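Local structure of monosaccharide ABC transporter substrate-binding protein, CUT2 family (Bradyrhizobium sp., 4YHS) at residues 165-170 / 295-300; 197-202 / 275-280; 280-285 / 289-294; 300-305 / 323-328. The protein probably binds a monosaccharide or related solute in the periplasm and delivers it to a CUT2-family ABC transporter for import. One frame throughout, in Å; residues are numbered along the deposited sequence.

Overall arrangement
Interactions 1, 2 and 4 lie near the middle of the chain, and interaction 3 lies further out. The centres of interactions 1 and 2 are about 8 Å apart. There Met167 CE packs on Tyr277 CB at 3.6 Å. Interactions 1 and 4 have centres about 10 Å apart, share Val300 and are tied by Gln302 NE2 to Asp297 O (2.9 Å). Interaction 3 shares Pro280 with interaction 2 and strand 293-296 with interaction 1. It is also joined to interaction 2 by Ala275 N and Ala293 O at 3.1 Å. A bound bis-tris molecule lies about 3 Å from the Tyr277 side chain and about 5 Å from that of Asp297, which may mark the solute pocket.

Interaction 1: 165-170 / 295-300; sequences YTMGAE and PADSMV
Met167, present as selenomethionine, reaches Pro295 and Asp297 through a side chain that bends twice. Its CG stands anti to the carbonyl carbon and beside the backbone N (chi1 -59°). Two further turns, at chi2 (-73°) and chi3 (-86°), then curl SE and the terminal methyl against segment 295-300. SE rests on Asp297 CB at 3.8 Å. The same selenium lies 4.1 Å from Pro295 CB. The methyl CE touches the proline ring at Pro295 CG, 4.0 Å away, and also comes close to the CB of Asp297. Met167 crosses both side chains obliquely. The backbone of the helix takes part as well: Met167 O sits 3.7 Å from Pro295 CG.

The contact joins the start of helix 164-178 to the end of strand 293-296 and the turn that leads into helix 299-314. In a two-lobed periplasmic binding protein of this kind, such a turn is probably one of the crossings between the lobes. Ile327 of strand 322-331 packs on both Met167 and Pro295, and Tyr277 also touches Met167.

The touching residues are buried, the side-chain contacts are apolar, and no hydrogen bond crosses. Asp297 offers only its methylene to the selenium. Its carboxylate continues beyond that methylene, where OD2 is hydrogen-bonded to Tyr72 OH. Bound bis-tris lies about 5 Å from the Asp297 side chain. Pro295 O is buried by the contact and has no polar partner in the model; its neighbour across the contact is the Met167 methyl, with CE at 3.9 Å.

Interaction 2: 197-202 / 275-280; sequences AGWVEA and AFYMTP
Trp199 meets Phe276 and Tyr277 with one corner of its six-membered ring, and the three form an aromatic cluster. Trp199 CG sits between the backbone N and the carbonyl carbon (chi1 65°), which brings the indole to segment 275-280. The tight part is narrow. Trp199 CZ3 lies 3.7 Å from Phe276 CZ, and it is equally close to Tyr277 CE2. The Trp199 and Phe276 rings meet rim to rim with planes at 40°, neither over the other's face. Tyr277 is turned more steeply, its plane at 80° to the indole. Within segment 275-280, Tyr277 CD2 lies 3.7 Å above one face of the Phe276 ring, offset toward the rim.

The looser side is the rest of the indole. Its five-membered ring does not touch segment 275-280, and Trp199 and Tyr277 are partly exposed while Phe276 is buried. With an alanine in place of Trp199, a gap is likely to open beside Phe276, leaving the Tyr277 ring freer to shift.

Trp199 lies in the first turn of helix 198-211. Phe276 and Tyr277 follow strand 272-275. Phe164 of helix 164-178 touches both Trp199 and Phe276, while helix 252-264 packs on Tyr277.

Interaction 3: 280-285 / 289-294; sequences PGVYEG and GLIMAA
Gly289 follows helix 280-287 and meets Gly285 as the chain turns back in a Schellman motif. Its phi is positive, and a side chain there would press on the preceding carbonyl oxygen. Leu290 comes next. Leu290 N donates to Gly285 O at 2.9 Å, the bond from five residues on that closes the motif. Ile291 N gives the same oxygen a second bond, 3.1 Å long. This one is nearly straight at N-H (165°), yet its donor stands well above the carbonyl plane (74° out of it).

The Ile291 side chain points toward the helix. Its CG1 lies 4.1 Å from Gly285 CA, and its CD1 touches Val282 CA at 3.9 Å. A CB on Gly285 would clash with Ile291 CD1, so the close approach depends on the missing side chain. Beyond, Ala293 pairs through its backbone with Ala275 of strand 272-275. Ala294 CB ends the walk against Val282 CG1 at 3.6 Å. Val282 CG1 stands anti to the Val282 backbone N (chi1 170°), which brings it to Ala294.

The turn thus links helix 280-287 to strand 293-296. Its chemistry is split: two backbone bonds grip the carbonyl at the helix end, and aliphatic groups of Val282, Ile291 and Ala294 pack beside it.

Interaction 4: 300-305 / 323-328; sequences VIQGRI and VGPKIF
Pro325 is set across Gln302 at about a right angle, and this crossing is the tightest part of the contact. Gln302 CG lies 3.5 Å from Pro325 CD. The same methylene is 3.8 Å from Pro325 CG, so it meets the pyrrolidine ring at its CD-CG bond. Ile301 is placed differently. It and the proline run past each other in opposite directions, and the touch is made by Ile301 CB and the branch methyl CG2, both 4.1 Å from Pro325 CG. The outer end of Ile301 leads away from segment 323-328.

One turn further on, Ile305 leans on Val323. The branch methyls do the touching, with Ile305 CG2 3.9 Å from Val323 CG1. Ile305 CG2, anti to the backbone N, makes the touch, while CG1 and CD1 extend toward the strand without a close contact.

The helix 300-305 and the strand 323-325 run roughly antiparallel, with axes at 145° and 8.1 Å apart at closest approach. This packs helix 299-314 on strand 322-331 of the mixed sheet. Tyr29 of strand 29-35 touches both Ile301 and Pro325, and Ala31 touches Val323.

No hydrogen bond crosses the contact, and all the touching residues are buried. The polar end of Gln302 is carried past the proline by an extended chain (chi2 175°), and NE2 is hydrogen-bonded to Asp297 O. Gln302 thus plays two parts: its methylene packs on Pro325, while its amide binds the backbone just before the helix. The contact itself holds by close apolar packing.

Interaction 1: 165-170 / 295-300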
loop_
_atom_site.group_PDB
_atom_site.type_symbol
_atom_site.label_atom_id
_atom_site.label_comp_id
_atom_site.label_asym_id
_atom_site.label_seq_id
_atom_site.Cartn_x
_atom_site.Cartn_y
_atom_site.Cartn_z
ATOM N N TYR A 165 7.120 -6.574 -2.697
ATOM C CA TYR A 165 8.486 -7.056 -2.483
ATOM C C TYR A 165 9.210 -6.052 -1.587
ATOM O O TYR A 165 9.858 -6.406 -0.589
ATOM C CB TYR A 165 9.251 -7.218 -3.801
ATOM C CG TYR A 165 10.686 -7.660 -3.601
ATOM C CD1 TYR A 165 11.696 -6.738 -3.381
ATOM C CD2 TYR A 165 11.031 -9.002 -3.623
ATOM C CE1 TYR A 165 12.998 -7.134 -3.188
ATOM C CE2 TYR A 165 12.334 -9.404 -3.407
ATOM C CZ TYR A 165 13.309 -8.463 -3.211
ATOM O OH TYR A 165 14.603 -8.856 -3.026
ATOM N N THR A 166 9.061 -4.776 -1.932
ATOM C CA THR A 166 9.723 -3.696 -1.197
ATOM C C THR A 166 9.164 -3.536 0.214
ATOM O O THR A 166 9.912 -3.243 1.155
ATOM C CB THR A 166 9.590 -2.339 -1.952
ATOM O OG1 THR A 166 9.948 -2.531 -3.317
ATOM C CG2 THR A 166 10.479 -1.248 -1.313
HETATM N N MSE A 167 7.851 -3.687 0.387
HETATM C CA MSE A 167 7.299 -3.716 1.738
HETATM C C MSE A 167 7.933 -4.797 2.621
HETATM O O MSE A 167 8.266 -4.539 3.794
HETATM C CB MSE A 167 5.789 -3.928 1.705
HETATM C CG MSE A 167 5.029 -2.860 0.940
HETATM SE SE MSE A 167 4.962 -1.176 1.933
HETATM C CE MSE A 167 3.367 -1.614 3.001
ATOM N N GLY A 168 8.048 -6.026 2.102
ATOM C CA GLY A 168 8.700 -7.083 2.858
ATOM C C GLY A 168 10.179 -6.792 3.117
ATOM O O GLY A 168 10.704 -6.995 4.215
ATOM N N ALA A 169 10.862 -6.306 2.085
ATOM C CA ALA A 169 12.281 -6.013 2.160
ATOM C C ALA A 169 12.605 -4.952 3.211
ATOM O O ALA A 169 13.542 -5.106 3.979
ATOM C CB ALA A 169 12.796 -5.569 0.809
ATOM N N GLU A 170 11.806 -3.891 3.259
ATOM C CA GLU A 170 12.061 -2.819 4.204
ATOM C C GLU A 170 11.840 -3.332 5.621
ATOM O O GLU A 170 12.563 -2.950 6.573
ATOM C CB GLU A 170 11.181 -1.607 3.883
ATOM C CG GLU A 170 11.653 -0.858 2.640
ATOM C CD GLU A 170 12.988 -0.148 2.867
ATOM O OE1 GLU A 170 13.337 0.107 4.036
ATOM O OE2 GLU A 170 13.691 0.138 1.881
ATOM N N PRO A 295 6.141 -0.966 7.830
ATOM C CA PRO A 295 6.345 -0.016 6.726
ATOM C C PRO A 295 5.047 0.678 6.336
ATOM O O PRO A 295 3.963 0.108 6.503
ATOM C CB PRO A 295 6.822 -0.894 5.586
ATOM C CG PRO A 295 6.156 -2.195 5.816
ATOM C CD PRO A 295 6.132 -2.365 7.345
ATOM N N ALA A 296 5.169 1.886 5.801
ATOM C CA ALA A 296 4.012 2.576 5.253
ATOM C C ALA A 296 4.232 2.776 3.771
ATOM O O ALA A 296 5.314 3.200 3.368
ATOM C CB ALA A 296 3.800 3.892 5.950
ATOM N N ASP A 297 3.208 2.502 2.977
ATOM C CA ASP A 297 3.278 2.751 1.515
ATOM C C ASP A 297 2.642 4.074 1.132
ATOM O O ASP A 297 2.568 4.419 -0.056
ATOM C CB ASP A 297 2.642 1.612 0.705
ATOM C CG ASP A 297 1.117 1.579 0.769
ATOM O OD1 ASP A 297 0.522 2.177 1.671
ATOM O OD2 ASP A 297 0.530 0.886 -0.074
ATOM N N SER A 298 2.274 4.844 2.142
ATOM C CA SER A 298 1.676 6.163 1.906
ATOM C C SER A 298 0.544 6.045 0.869
ATOM O O SER A 298 0.559 6.713 -0.184
ATOM C CB SER A 298 2.731 7.174 1.416
ATOM O OG SER A 298 3.701 7.447 2.400
HETATM N N MSE A 299 -0.425 5.172 1.133
HETATM C CA MSE A 299 -1.486 4.927 0.139
HETATM C C MSE A 299 -2.328 6.160 -0.154
HETATM O O MSE A 299 -2.867 6.306 -1.252
HETATM C CB MSE A 299 -2.396 3.764 0.577
HETATM C CG MSE A 299 -3.616 4.061 1.432
HETATM SE SE MSE A 299 -3.159 4.621 3.255
HETATM C CE MSE A 299 -2.732 2.889 4.117
ATOM N N VAL A 300 -2.427 7.061 0.805
ATOM C CA VAL A 300 -3.086 8.344 0.548
ATOM C C VAL A 300 -2.400 9.099 -0.613
ATOM O O VAL A 300 -3.061 9.592 -1.552
ATOM C CB VAL A 300 -3.082 9.251 1.799
ATOM C CG1 VAL A 300 -3.699 10.575 1.488
ATOM C CG2 VAL A 300 -3.810 8.620 2.973
#

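Interaction 2: 197-202 / 275-280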
loop_
_atom_site.group_PDB
_atom_site.type_symbol
_atom_site.label_atom_id
_atom_site.label_comp_id
_atom_site.label_asym_id
_atom_site.label_seq_id
_atom_site.Cartn_x
_atom_site.Cartn_y
_atom_site.Cartn_z
ATOM N N ALA A 197 -0.674 -16.402 -2.688
ATOM C CA ALA A 197 -1.181 -15.105 -3.114
ATOM C C ALA A 197 -0.004 -14.264 -3.630
ATOM O O ALA A 197 1.076 -14.297 -3.053
ATOM C CB ALA A 197 -1.906 -14.400 -1.974
ATOM N N GLY A 198 -0.209 -13.513 -4.713
ATOM C CA GLY A 198 0.874 -12.734 -5.300
ATOM C C GLY A 198 1.546 -11.806 -4.291
ATOM O O GLY A 198 2.770 -11.813 -4.150
ATOM N N TRP A 199 0.745 -11.016 -3.590
ATOM C CA TRP A 199 1.292 -10.026 -2.663
ATOM C C TRP A 199 2.079 -10.678 -1.522
ATOM O O TRP A 199 3.105 -10.161 -1.073
ATOM C CB TRP A 199 0.169 -9.131 -2.093
ATOM C CG TRP A 199 -0.894 -9.806 -1.207
ATOM C CD1 TRP A 199 -1.949 -10.562 -1.617
ATOM C CD2 TRP A 199 -0.985 -9.737 0.223
ATOM N NE1 TRP A 199 -2.690 -10.978 -0.531
ATOM C CE2 TRP A 199 -2.113 -10.481 0.609
ATOM C CE3 TRP A 199 -0.218 -9.116 1.212
ATOM C CZ2 TRP A 199 -2.489 -10.620 1.931
ATOM C CZ3 TRP A 199 -0.591 -9.263 2.516
ATOM C CH2 TRP A 199 -1.716 -10.000 2.870
ATOM N N VAL A 200 1.571 -11.800 -1.042
ATOM C CA VAL A 200 2.209 -12.554 0.030
ATOM C C VAL A 200 3.569 -13.107 -0.395
ATOM O O VAL A 200 4.566 -12.991 0.335
ATOM C CB VAL A 200 1.298 -13.730 0.480
ATOM C CG1 VAL A 200 2.012 -14.625 1.428
ATOM C CG2 VAL A 200 0.029 -13.184 1.090
ATOM N N GLU A 201 3.595 -13.770 -1.549
ATOM C CA GLU A 201 4.818 -14.391 -2.027
ATOM C C GLU A 201 5.870 -13.313 -2.346
ATOM O O GLU A 201 7.063 -13.538 -2.152
ATOM C CB GLU A 201 4.520 -15.272 -3.228
ATOM C CG GLU A 201 3.555 -16.400 -2.881
ATOM C CD GLU A 201 4.146 -17.426 -1.889
ATOM O OE1 GLU A 201 5.386 -17.497 -1.761
ATOM O OE2 GLU A 201 3.376 -18.171 -1.238
ATOM N N ALA A 202 5.434 -12.143 -2.809
ATOM C CA ALA A 202 6.376 -11.030 -3.039
ATOM C C ALA A 202 6.943 -10.481 -1.722
ATOM O O ALA A 202 8.133 -10.264 -1.601
ATOM C CB ALA A 202 5.701 -9.901 -3.824
ATOM N N ALA A 275 4.633 -5.707 11.573
ATOM C CA ALA A 275 3.807 -6.006 10.413
ATOM C C ALA A 275 4.575 -5.566 9.160
ATOM O O ALA A 275 5.451 -4.690 9.257
ATOM C CB ALA A 275 2.444 -5.294 10.503
ATOM N N PHE A 276 4.279 -6.158 7.998
ATOM C CA PHE A 276 4.915 -5.683 6.763
ATOM C C PHE A 276 3.984 -4.781 5.946
ATOM O O PHE A 276 4.285 -4.450 4.793
ATOM C CB PHE A 276 5.456 -6.839 5.886
ATOM C CG PHE A 276 4.419 -7.795 5.355
ATOM C CD1 PHE A 276 3.802 -7.576 4.127
ATOM C CD2 PHE A 276 4.135 -8.965 6.042
ATOM C CE1 PHE A 276 2.871 -8.494 3.609
ATOM C CE2 PHE A 276 3.236 -9.883 5.528
ATOM C CZ PHE A 276 2.595 -9.647 4.317
ATOM N N TYR A 277 2.935 -4.295 6.594
ATOM C CA TYR A 277 2.115 -3.240 5.987
ATOM C C TYR A 277 1.303 -2.501 7.079
ATOM O O TYR A 277 1.293 -2.893 8.261
ATOM C CB TYR A 277 1.223 -3.820 4.847
ATOM C CG TYR A 277 0.152 -4.816 5.220
ATOM C CD1 TYR A 277 -1.143 -4.391 5.542
ATOM C CD2 TYR A 277 0.402 -6.179 5.202
ATOM C CE1 TYR A 277 -2.126 -5.284 5.868
ATOM C CE2 TYR A 277 -0.580 -7.088 5.549
ATOM C CZ TYR A 277 -1.843 -6.643 5.865
ATOM O OH TYR A 277 -2.821 -7.542 6.214
HETATM N N MSE A 278 0.673 -1.386 6.694
HETATM C CA MSE A 278 0.105 -0.446 7.664
HETATM C C MSE A 278 -1.416 -0.468 7.698
HETATM O O MSE A 278 -2.058 -0.514 6.640
HETATM C CB MSE A 278 0.573 0.977 7.327
HETATM C CG MSE A 278 0.085 2.043 8.275
HETATM SE SE MSE A 278 0.789 1.792 10.110
HETATM C CE MSE A 278 2.700 1.950 9.754
ATOM N N THR A 279 -1.962 -0.428 8.916
ATOM C CA THR A 279 -3.417 -0.375 9.177
ATOM C C THR A 279 -3.628 0.528 10.377
ATOM O O THR A 279 -2.677 0.781 11.111
ATOM C CB THR A 279 -4.015 -1.712 9.523
ATOM O OG1 THR A 279 -3.437 -2.162 10.746
ATOM C CG2 THR A 279 -3.796 -2.748 8.414
ATOM N N PRO A 280 -4.866 0.997 10.603
ATOM C CA PRO A 280 -5.073 1.784 11.825
ATOM C C PRO A 280 -4.726 1.013 13.115
ATOM O O PRO A 280 -4.178 1.622 14.043
ATOM C CB PRO A 280 -6.565 2.143 11.753
ATOM C CG PRO A 280 -6.839 2.217 10.284
ATOM C CD PRO A 280 -6.035 1.060 9.710
#

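Interaction 3: 280-285 / 289-294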
loop_
_atom_site.group_PDB
_atom_site.type_symbol
_atom_site.label_atom_id
_atom_site.label_comp_id
_atom_site.label_asym_id
_atom_site.label_seq_id
_atom_site.Cartn_x
_atom_site.Cartn_y
_atom_site.Cartn_z
ATOM N N PRO A 280 -4.866 0.997 10.603
ATOM C CA PRO A 280 -5.073 1.784 11.825
ATOM C C PRO A 280 -4.726 1.013 13.115
ATOM O O PRO A 280 -4.178 1.622 14.043
ATOM C CB PRO A 280 -6.565 2.143 11.753
ATOM C CG PRO A 280 -6.839 2.217 10.284
ATOM C CD PRO A 280 -6.035 1.060 9.710
ATOM N N GLY A 281 -5.032 -0.276 13.169
ATOM C CA GLY A 281 -4.737 -1.092 14.339
ATOM C C GLY A 281 -3.234 -1.200 14.583
ATOM O O GLY A 281 -2.759 -1.100 15.709
ATOM N N VAL A 282 -2.465 -1.379 13.514
ATOM C CA VAL A 282 -1.014 -1.414 13.649
ATOM C C VAL A 282 -0.467 -0.044 14.098
ATOM O O VAL A 282 0.375 0.046 14.995
ATOM C CB VAL A 282 -0.351 -1.848 12.342
ATOM C CG1 VAL A 282 1.205 -1.653 12.387
ATOM C CG2 VAL A 282 -0.701 -3.306 12.045
ATOM N N TYR A 283 -1.009 1.024 13.531
ATOM C CA TYR A 283 -0.618 2.396 13.881
ATOM C C TYR A 283 -0.844 2.641 15.376
ATOM O O TYR A 283 0.036 3.137 16.078
ATOM C CB TYR A 283 -1.416 3.373 12.999
ATOM C CG TYR A 283 -1.024 4.835 13.079
ATOM C CD1 TYR A 283 -0.026 5.359 12.269
ATOM C CD2 TYR A 283 -1.667 5.688 13.939
ATOM C CE1 TYR A 283 0.319 6.717 12.346
ATOM C CE2 TYR A 283 -1.337 7.021 14.007
ATOM C CZ TYR A 283 -0.361 7.530 13.197
ATOM O OH TYR A 283 -0.036 8.865 13.315
ATOM N N GLU A 284 -2.022 2.288 15.873
ATOM C CA GLU A 284 -2.334 2.549 17.265
ATOM C C GLU A 284 -1.403 1.722 18.151
ATOM O O GLU A 284 -0.919 2.191 19.181
ATOM C CB GLU A 284 -3.800 2.232 17.557
ATOM C CG GLU A 284 -4.183 2.334 19.011
ATOM C CD GLU A 284 -4.103 3.771 19.580
ATOM O OE1 GLU A 284 -3.969 4.748 18.815
ATOM O OE2 GLU A 284 -4.168 3.918 20.817
ATOM N N GLY A 285 -1.130 0.500 17.711
ATOM C CA GLY A 285 -0.220 -0.377 18.410
ATOM C C GLY A 285 1.178 0.219 18.569
ATOM O O GLY A 285 1.770 0.097 19.625
ATOM N N GLY A 289 3.086 1.471 22.088
ATOM C CA GLY A 289 4.269 0.717 22.489
ATOM C C GLY A 289 4.106 -0.794 22.408
ATOM O O GLY A 289 4.967 -1.529 22.870
ATOM N N LEU A 290 3.003 -1.257 21.837
ATOM C CA LEU A 290 2.675 -2.693 21.830
ATOM C C LEU A 290 3.119 -3.391 20.547
ATOM O O LEU A 290 3.335 -4.620 20.529
ATOM C CB LEU A 290 1.164 -2.887 22.018
ATOM C CG LEU A 290 0.530 -2.348 23.310
ATOM C CD1 LEU A 290 -0.945 -2.658 23.308
ATOM C CD2 LEU A 290 1.168 -2.969 24.533
ATOM N N ILE A 291 3.214 -2.621 19.472
ATOM C CA ILE A 291 3.760 -3.121 18.200
ATOM C C ILE A 291 4.996 -2.294 17.899
ATOM O O ILE A 291 4.988 -1.073 18.105
ATOM C CB ILE A 291 2.740 -3.014 17.046
ATOM C CG1 ILE A 291 1.538 -3.934 17.314
ATOM C CG2 ILE A 291 3.404 -3.352 15.742
ATOM C CD1 ILE A 291 0.467 -3.902 16.294
HETATM N N MSE A 292 6.082 -2.930 17.466
HETATM C CA MSE A 292 7.340 -2.207 17.299
HETATM C C MSE A 292 7.407 -1.367 16.030
HETATM O O MSE A 292 7.880 -0.210 16.054
HETATM C CB MSE A 292 8.530 -3.162 17.289
HETATM C CG MSE A 292 9.866 -2.447 16.976
HETATM SE SE MSE A 292 11.323 -3.764 17.194
HETATM C CE MSE A 292 11.766 -3.304 18.994
ATOM N N ALA A 293 6.999 -1.948 14.909
ATOM C CA ALA A 293 7.234 -1.293 13.611
ATOM C C ALA A 293 6.427 -1.893 12.477
ATOM O O ALA A 293 6.050 -3.070 12.526
ATOM C CB ALA A 293 8.721 -1.376 13.255
ATOM N N ALA A 294 6.221 -1.093 11.429
ATOM C CA ALA A 294 5.640 -1.549 10.170
ATOM C C ALA A 294 5.982 -0.520 9.081
ATOM O O ALA A 294 6.068 0.655 9.374
ATOM C CB ALA A 294 4.108 -1.706 10.289
#

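Interaction 4: 300-305 / 323-328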
loop_
_atom_site.group_PDB
_atom_site.type_symbol
_atom_site.label_atom_id
_atom_site.label_comp_id
_atom_site.label_asym_id
_atom_site.label_seq_id
_atom_site.Cartn_x
_atom_site.Cartn_y
_atom_site.Cartn_z
ATOM N N VAL A 300 -2.427 7.061 0.805
ATOM C CA VAL A 300 -3.086 8.344 0.548
ATOM C C VAL A 300 -2.400 9.099 -0.613
ATOM O O VAL A 300 -3.061 9.592 -1.552
ATOM C CB VAL A 300 -3.082 9.251 1.799
ATOM C CG1 VAL A 300 -3.699 10.575 1.488
ATOM C CG2 VAL A 300 -3.810 8.620 2.973
ATOM N N ILE A 301 -1.080 9.166 -0.529
ATOM C CA ILE A 301 -0.245 9.805 -1.531
ATOM C C ILE A 301 -0.295 9.073 -2.891
ATOM O O ILE A 301 -0.213 9.720 -3.934
ATOM C CB ILE A 301 1.230 9.912 -1.046
ATOM C CG1 ILE A 301 1.335 10.621 0.337
ATOM C CG2 ILE A 301 2.055 10.658 -2.074
ATOM C CD1 ILE A 301 0.664 12.007 0.429
ATOM N N GLN A 302 -0.426 7.734 -2.896
ATOM C CA GLN A 302 -0.693 7.021 -4.144
ATOM C C GLN A 302 -1.954 7.569 -4.807
ATOM O O GLN A 302 -1.949 7.822 -6.019
ATOM C CB GLN A 302 -0.809 5.526 -3.899
ATOM C CG GLN A 302 0.536 4.903 -3.567
ATOM C CD GLN A 302 0.424 3.445 -3.212
ATOM O OE1 GLN A 302 -0.143 2.651 -3.970
ATOM N NE2 GLN A 302 0.941 3.075 -2.037
ATOM N N GLY A 303 -3.000 7.808 -4.024
ATOM C CA GLY A 303 -4.199 8.450 -4.529
ATOM C C GLY A 303 -3.951 9.852 -5.071
ATOM O O GLY A 303 -4.363 10.168 -6.201
ATOM N N ARG A 304 -3.294 10.699 -4.290
ATOM C CA ARG A 304 -2.956 12.056 -4.768
ATOM C C ARG A 304 -2.133 12.067 -6.077
ATOM O O ARG A 304 -2.403 12.865 -6.956
ATOM C CB ARG A 304 -2.157 12.830 -3.709
ATOM C CG ARG A 304 -2.833 13.049 -2.357
ATOM C CD ARG A 304 -2.030 14.048 -1.540
ATOM N NE ARG A 304 -2.628 14.377 -0.220
ATOM C CZ ARG A 304 -3.432 15.418 -0.004
ATOM N NH1 ARG A 304 -3.781 16.225 -1.014
ATOM N NH2 ARG A 304 -3.886 15.686 1.231
ATOM N N ILE A 305 -1.099 11.222 -6.161
ATOM C CA ILE A 305 -0.246 11.170 -7.338
ATOM C C ILE A 305 -1.039 10.776 -8.581
ATOM O O ILE A 305 -0.825 11.345 -9.644
ATOM C CB ILE A 305 0.946 10.199 -7.131
ATOM C CG1 ILE A 305 1.966 10.886 -6.209
ATOM C CG2 ILE A 305 1.634 9.838 -8.478
ATOM C CD1 ILE A 305 3.054 10.017 -5.727
ATOM N N VAL A 323 5.591 5.462 -10.814
ATOM C CA VAL A 323 6.142 5.933 -9.536
ATOM C C VAL A 323 5.308 5.476 -8.333
ATOM O O VAL A 323 4.094 5.248 -8.418
ATOM C CB VAL A 323 6.280 7.509 -9.556
ATOM C CG1 VAL A 323 4.915 8.207 -9.712
ATOM C CG2 VAL A 323 7.058 8.056 -8.357
ATOM N N GLY A 324 6.001 5.313 -7.215
ATOM C CA GLY A 324 5.379 5.076 -5.924
ATOM C C GLY A 324 6.018 5.915 -4.838
ATOM O O GLY A 324 7.169 6.334 -4.968
ATOM N N PRO A 325 5.274 6.176 -3.755
ATOM C CA PRO A 325 5.933 6.767 -2.594
ATOM C C PRO A 325 7.107 5.889 -2.138
ATOM O O PRO A 325 7.066 4.675 -2.287
ATOM C CB PRO A 325 4.830 6.784 -1.537
ATOM C CG PRO A 325 3.575 6.812 -2.308
ATOM C CD PRO A 325 3.833 5.980 -3.512
ATOM N N LYS A 326 8.147 6.517 -1.624
ATOM C CA LYS A 326 9.266 5.780 -1.054
ATOM C C LYS A 326 8.828 5.148 0.241
ATOM O O LYS A 326 8.372 5.812 1.172
ATOM C CB LYS A 326 10.459 6.700 -0.830
ATOM C CG LYS A 326 11.668 6.041 -0.236
ATOM C CD LYS A 326 12.454 5.347 -1.314
ATOM C CE LYS A 326 13.709 4.640 -0.777
ATOM N NZ LYS A 326 14.304 3.774 -1.836
ATOM N N ILE A 327 8.984 3.842 0.320
ATOM C CA ILE A 327 8.524 3.126 1.495
ATOM C C ILE A 327 9.525 3.333 2.631
ATOM O O ILE A 327 10.736 3.296 2.415
ATOM C CB ILE A 327 8.347 1.642 1.177
ATOM C CG1 ILE A 327 7.180 1.458 0.219
ATOM C CG2 ILE A 327 8.126 0.829 2.469
ATOM C CD1 ILE A 327 7.242 0.146 -0.556
ATOM N N PHE A 328 8.996 3.559 3.841
ATOM C CA PHE A 328 9.802 3.769 5.035
ATOM C C PHE A 328 9.129 3.077 6.200
ATOM O O PHE A 328 7.904 2.875 6.205
ATOM C CB PHE A 328 9.995 5.265 5.355
ATOM C CG PHE A 328 8.705 6.032 5.556
ATOM C CD1 PHE A 328 8.048 6.603 4.469
ATOM C CD2 PHE A 328 8.184 6.233 6.822
ATOM C CE1 PHE A 328 6.870 7.336 4.632
ATOM C CE2 PHE A 328 6.996 6.950 6.993
ATOM C CZ PHE A 328 6.346 7.503 5.899
#